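Local coordinates for protein ORF 37 (Human herpesvirus 8 type M, PDB 3FHD) that cleaves double- and single-stranded DNA as an endo- and exonuclease and processes branched or non-linear viral DNA intermediates to promote production of mature, packaged unit-length genomes, at residues Arg137-Gln151 against Asn223-Asn235. Residues are numbered along the deposited sequence; the frame is centred on the assembly and turned at random.
Sequences RHHICCLVERATSSQ and NCLDYGFMQSPQN
In this PD-(D/E)XK-superfamily nuclease, edge strand 230-231 of a small mixed sheet and its flanking loops run along helix 134-147, where side chains of the helix and the turn after it bind backbone atoms. Near the metal site, Q151 of the type I turn 148-151 donates NE2 to Y227 O (2.8 Å), which lies close to the Q151 amide plane; the Q151 side chain is about 5 Å from that of the magnesium ligand D243. G228 CA lies against E145 O and T148 O in CA-H...O contacts, and its N reaches E145 OE2 (2.8 Å) on the anti side, tilted out of the carboxylate plane. R146 grips that carboxylate side-on, NE to OE1 and NH1 to the OE2 syn lone pair, fixing its rotation; NH1 also donates to D226 O (2.9 Å). A chi1 of 63° turns T148 OG1 back to donate to V144 O and accept a nearly straight bond from F229 N (2.9 Å). Midway, one water joins C141 O, F229 O and Q231 N and NE2; Q231 NE2 also donates to N89 OD1, and R85 NE to Q231 OE1. At the far end R137, bent at chi3, places NE on P233 O (2.8 Å), and its NH2 meets Q234 OE1 (3.0 Å), with guanidinium and amide planes 16° apart.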
# COMPACT_ATOMS: atom_id res chain seq x y z
N ARG A 137 -20.91 -4.63 1.68
CA ARG A 137 -19.63 -4.48 2.35
C ARG A 137 -18.65 -3.78 1.40
O ARG A 137 -17.91 -2.88 1.79
CB ARG A 137 -19.10 -5.85 2.81
CG ARG A 137 -19.87 -6.44 4.00
CD ARG A 137 -19.10 -7.60 4.68
NE ARG A 137 -18.85 -8.71 3.76
CZ ARG A 137 -19.70 -9.68 3.44
NH1 ARG A 137 -20.92 -9.72 3.96
NH2 ARG A 137 -19.31 -10.62 2.59
N HIS A 138 -18.67 -4.21 0.15
CA HIS A 138 -17.88 -3.58 -0.92
C HIS A 138 -18.16 -2.09 -1.02
O HIS A 138 -17.22 -1.25 -1.12
CB HIS A 138 -18.16 -4.26 -2.26
CG HIS A 138 -17.37 -3.68 -3.40
ND1 HIS A 138 -17.95 -3.31 -4.60
CD2 HIS A 138 -16.05 -3.40 -3.52
CE1 HIS A 138 -17.02 -2.83 -5.40
NE2 HIS A 138 -15.86 -2.87 -4.77
N HIS A 139 -19.44 -1.74 -1.01
CA HIS A 139 -19.82 -0.33 -1.07
C HIS A 139 -19.28 0.48 0.13
O HIS A 139 -18.70 1.54 -0.07
CB HIS A 139 -21.34 -0.15 -1.23
CG HIS A 139 -21.72 1.28 -1.41
ND1 HIS A 139 -21.77 1.88 -2.64
CD2 HIS A 139 -22.06 2.23 -0.51
CE1 HIS A 139 -22.15 3.14 -2.50
NE2 HIS A 139 -22.32 3.38 -1.22
N ILE A 140 -19.42 -0.05 1.34
CA ILE A 140 -18.83 0.58 2.53
C ILE A 140 -17.30 0.79 2.41
O ILE A 140 -16.76 1.88 2.66
CB ILE A 140 -19.24 -0.18 3.84
CG1 ILE A 140 -20.75 -0.00 4.19
CG2 ILE A 140 -18.31 0.18 5.00
CD1 ILE A 140 -21.16 1.41 4.46
N CYS A 141 -16.59 -0.26 1.99
CA CYS A 141 -15.14 -0.18 1.86
C CYS A 141 -14.70 0.87 0.83
O CYS A 141 -13.69 1.59 1.03
CB CYS A 141 -14.60 -1.57 1.55
SG CYS A 141 -14.77 -2.71 2.96
N CYS A 142 -15.47 0.98 -0.24
CA CYS A 142 -15.24 2.00 -1.26
C CYS A 142 -15.47 3.41 -0.71
O CYS A 142 -14.74 4.34 -1.07
CB CYS A 142 -16.15 1.78 -2.47
SG CYS A 142 -15.61 0.39 -3.49
N LEU A 143 -16.49 3.57 0.13
CA LEU A 143 -16.78 4.89 0.72
C LEU A 143 -15.69 5.30 1.71
O LEU A 143 -15.29 6.47 1.74
CB LEU A 143 -18.16 4.88 1.39
CG LEU A 143 -19.41 4.96 0.50
CD1 LEU A 143 -20.59 4.87 1.46
CD2 LEU A 143 -19.52 6.22 -0.41
N VAL A 144 -15.20 4.33 2.48
CA VAL A 144 -14.07 4.52 3.41
C VAL A 144 -12.76 4.92 2.68
O VAL A 144 -12.04 5.83 3.14
CB VAL A 144 -13.88 3.29 4.34
CG1 VAL A 144 -12.56 3.41 5.13
CG2 VAL A 144 -15.12 3.18 5.31
N GLU A 145 -12.47 4.23 1.59
CA GLU A 145 -11.36 4.60 0.70
C GLU A 145 -11.44 6.05 0.27
O GLU A 145 -10.45 6.79 0.39
CB GLU A 145 -11.27 3.65 -0.54
CG GLU A 145 -10.04 3.93 -1.44
CD GLU A 145 -10.25 5.07 -2.47
OE1 GLU A 145 -11.38 5.25 -2.97
OE2 GLU A 145 -9.27 5.79 -2.79
N ARG A 146 -12.59 6.47 -0.27
CA ARG A 146 -12.80 7.85 -0.71
C ARG A 146 -12.63 8.85 0.44
O ARG A 146 -12.01 9.90 0.27
CB ARG A 146 -14.15 8.00 -1.43
CG ARG A 146 -14.18 7.40 -2.86
CD ARG A 146 -13.33 8.20 -3.88
NE ARG A 146 -11.93 7.80 -3.84
CZ ARG A 146 -10.90 8.46 -4.38
NH1 ARG A 146 -9.67 7.99 -4.24
NH2 ARG A 146 -11.08 9.57 -5.09
N ALA A 147 -13.14 8.51 1.63
CA ALA A 147 -13.04 9.35 2.82
C ALA A 147 -11.60 9.54 3.35
O ALA A 147 -11.35 10.41 4.20
CB ALA A 147 -13.91 8.77 3.92
N THR A 148 -10.68 8.67 2.92
CA THR A 148 -9.31 8.64 3.41
C THR A 148 -8.23 8.82 2.33
O THR A 148 -7.07 8.46 2.55
CB THR A 148 -9.02 7.34 4.25
OG1 THR A 148 -9.16 6.13 3.44
CG2 THR A 148 -9.93 7.30 5.50
N SER A 149 -8.60 9.34 1.17
CA SER A 149 -7.65 9.53 0.06
C SER A 149 -6.39 10.41 0.27
O SER A 149 -5.45 10.35 -0.51
CB SER A 149 -8.40 9.93 -1.24
OG SER A 149 -9.13 11.10 -1.03
N SER A 150 -6.34 11.20 1.33
CA SER A 150 -5.13 11.96 1.64
C SER A 150 -4.16 11.20 2.55
O SER A 150 -3.16 11.76 3.02
CB SER A 150 -5.50 13.32 2.22
OG SER A 150 -6.15 13.13 3.47
N GLN A 151 -4.47 9.93 2.79
CA GLN A 151 -3.58 8.99 3.47
C GLN A 151 -3.07 9.60 4.81
O GLN A 151 -3.91 9.98 5.63
CB GLN A 151 -2.46 8.49 2.55
CG GLN A 151 -2.93 7.78 1.25
CD GLN A 151 -1.85 6.85 0.63
OE1 GLN A 151 -0.74 6.75 1.16
NE2 GLN A 151 -2.18 6.18 -0.49
N ASN A 223 -5.70 8.57 -14.81
CA ASN A 223 -4.90 8.02 -13.71
C ASN A 223 -5.40 8.50 -12.36
O ASN A 223 -6.03 9.56 -12.25
CB ASN A 223 -3.43 8.46 -13.83
CG ASN A 223 -2.88 8.31 -15.22
OD1 ASN A 223 -3.04 7.27 -15.87
ND2 ASN A 223 -2.19 9.35 -15.69
N CYS A 224 -5.09 7.73 -11.33
CA CYS A 224 -5.40 8.17 -10.00
C CYS A 224 -4.10 8.30 -9.23
O CYS A 224 -3.29 7.35 -9.18
CB CYS A 224 -6.36 7.20 -9.31
SG CYS A 224 -6.86 7.76 -7.68
N LEU A 225 -3.92 9.49 -8.65
CA LEU A 225 -2.76 9.82 -7.86
C LEU A 225 -3.03 9.70 -6.36
O LEU A 225 -2.08 9.55 -5.61
CB LEU A 225 -2.24 11.23 -8.22
N ASP A 226 -4.29 9.80 -5.94
CA ASP A 226 -4.61 9.74 -4.50
C ASP A 226 -5.66 8.66 -4.13
O ASP A 226 -6.84 8.80 -4.41
CB ASP A 226 -5.03 11.12 -3.96
CG ASP A 226 -3.98 12.20 -4.23
OD1 ASP A 226 -2.87 12.09 -3.69
OD2 ASP A 226 -4.28 13.14 -5.00
N TYR A 227 -5.18 7.61 -3.48
CA TYR A 227 -5.98 6.46 -3.02
C TYR A 227 -6.00 6.43 -1.50
O TYR A 227 -4.96 6.57 -0.89
CB TYR A 227 -5.27 5.16 -3.44
CG TYR A 227 -5.52 4.85 -4.87
CD1 TYR A 227 -6.70 4.23 -5.24
CD2 TYR A 227 -4.62 5.20 -5.86
CE1 TYR A 227 -6.98 3.94 -6.52
CE2 TYR A 227 -4.91 4.90 -7.20
CZ TYR A 227 -6.10 4.27 -7.50
OH TYR A 227 -6.49 3.93 -8.79
N GLY A 228 -7.18 6.14 -0.93
CA GLY A 228 -7.32 5.98 0.50
C GLY A 228 -7.01 4.54 0.92
O GLY A 228 -6.31 3.80 0.23
N PHE A 229 -7.54 4.15 2.07
CA PHE A 229 -7.26 2.84 2.58
C PHE A 229 -8.41 1.87 2.20
O PHE A 229 -9.56 2.12 2.51
CB PHE A 229 -7.17 2.88 4.11
CG PHE A 229 -6.58 1.61 4.68
CD1 PHE A 229 -5.30 1.19 4.30
CD2 PHE A 229 -7.30 0.85 5.57
CE1 PHE A 229 -4.74 -0.02 4.85
CE2 PHE A 229 -6.78 -0.31 6.11
CZ PHE A 229 -5.51 -0.75 5.74
N MET A 230 -8.06 0.80 1.49
CA MET A 230 -9.02 -0.16 0.98
C MET A 230 -8.99 -1.41 1.85
O MET A 230 -8.10 -2.24 1.68
CB MET A 230 -8.64 -0.55 -0.44
CG MET A 230 -8.91 0.62 -1.39
SD MET A 230 -8.27 0.53 -3.07
CE MET A 230 -6.80 -0.41 -2.89
N GLN A 231 -9.98 -1.54 2.74
CA GLN A 231 -10.13 -2.73 3.57
C GLN A 231 -10.67 -3.87 2.65
O GLN A 231 -11.39 -3.59 1.66
CB GLN A 231 -11.13 -2.44 4.69
CG GLN A 231 -10.75 -1.25 5.58
CD GLN A 231 -11.91 -0.79 6.47
OE1 GLN A 231 -12.01 -1.18 7.64
NE2 GLN A 231 -12.79 0.06 5.92
N SER A 232 -10.34 -5.12 2.95
CA SER A 232 -11.01 -6.27 2.32
C SER A 232 -12.48 -6.41 2.75
O SER A 232 -12.76 -6.66 3.92
CB SER A 232 -10.27 -7.60 2.62
OG SER A 232 -11.14 -8.71 2.30
N PRO A 233 -13.44 -6.28 1.81
CA PRO A 233 -14.84 -6.46 2.22
C PRO A 233 -15.20 -7.91 2.52
O PRO A 233 -16.22 -8.17 3.16
CB PRO A 233 -15.64 -5.93 1.01
CG PRO A 233 -14.68 -6.12 -0.18
CD PRO A 233 -13.31 -5.90 0.39
N GLN A 234 -14.39 -8.86 2.07
CA GLN A 234 -14.73 -10.26 2.23
C GLN A 234 -14.27 -10.82 3.58
O GLN A 234 -14.92 -11.70 4.11
CB GLN A 234 -14.19 -11.10 1.08
CG GLN A 234 -14.85 -10.80 -0.29
CD GLN A 234 -16.34 -11.12 -0.30
OE1 GLN A 234 -17.13 -10.59 0.49
NE2 GLN A 234 -16.73 -12.01 -1.20
N ASN A 235 -13.19 -10.26 4.14
CA ASN A 235 -12.69 -10.75 5.45
C ASN A 235 -12.50 -9.70 6.56
O ASN A 235 -12.56 -10.03 7.75
CB ASN A 235 -11.41 -11.58 5.25
CG ASN A 235 -10.33 -10.83 4.50
OD1 ASN A 235 -9.83 -9.81 4.96
ND2 ASN A 235 -9.97 -11.35 3.32
O HOH W 1 -11.89 0.57 2.90
O HOH W 2 -2.82 10.26 -1.07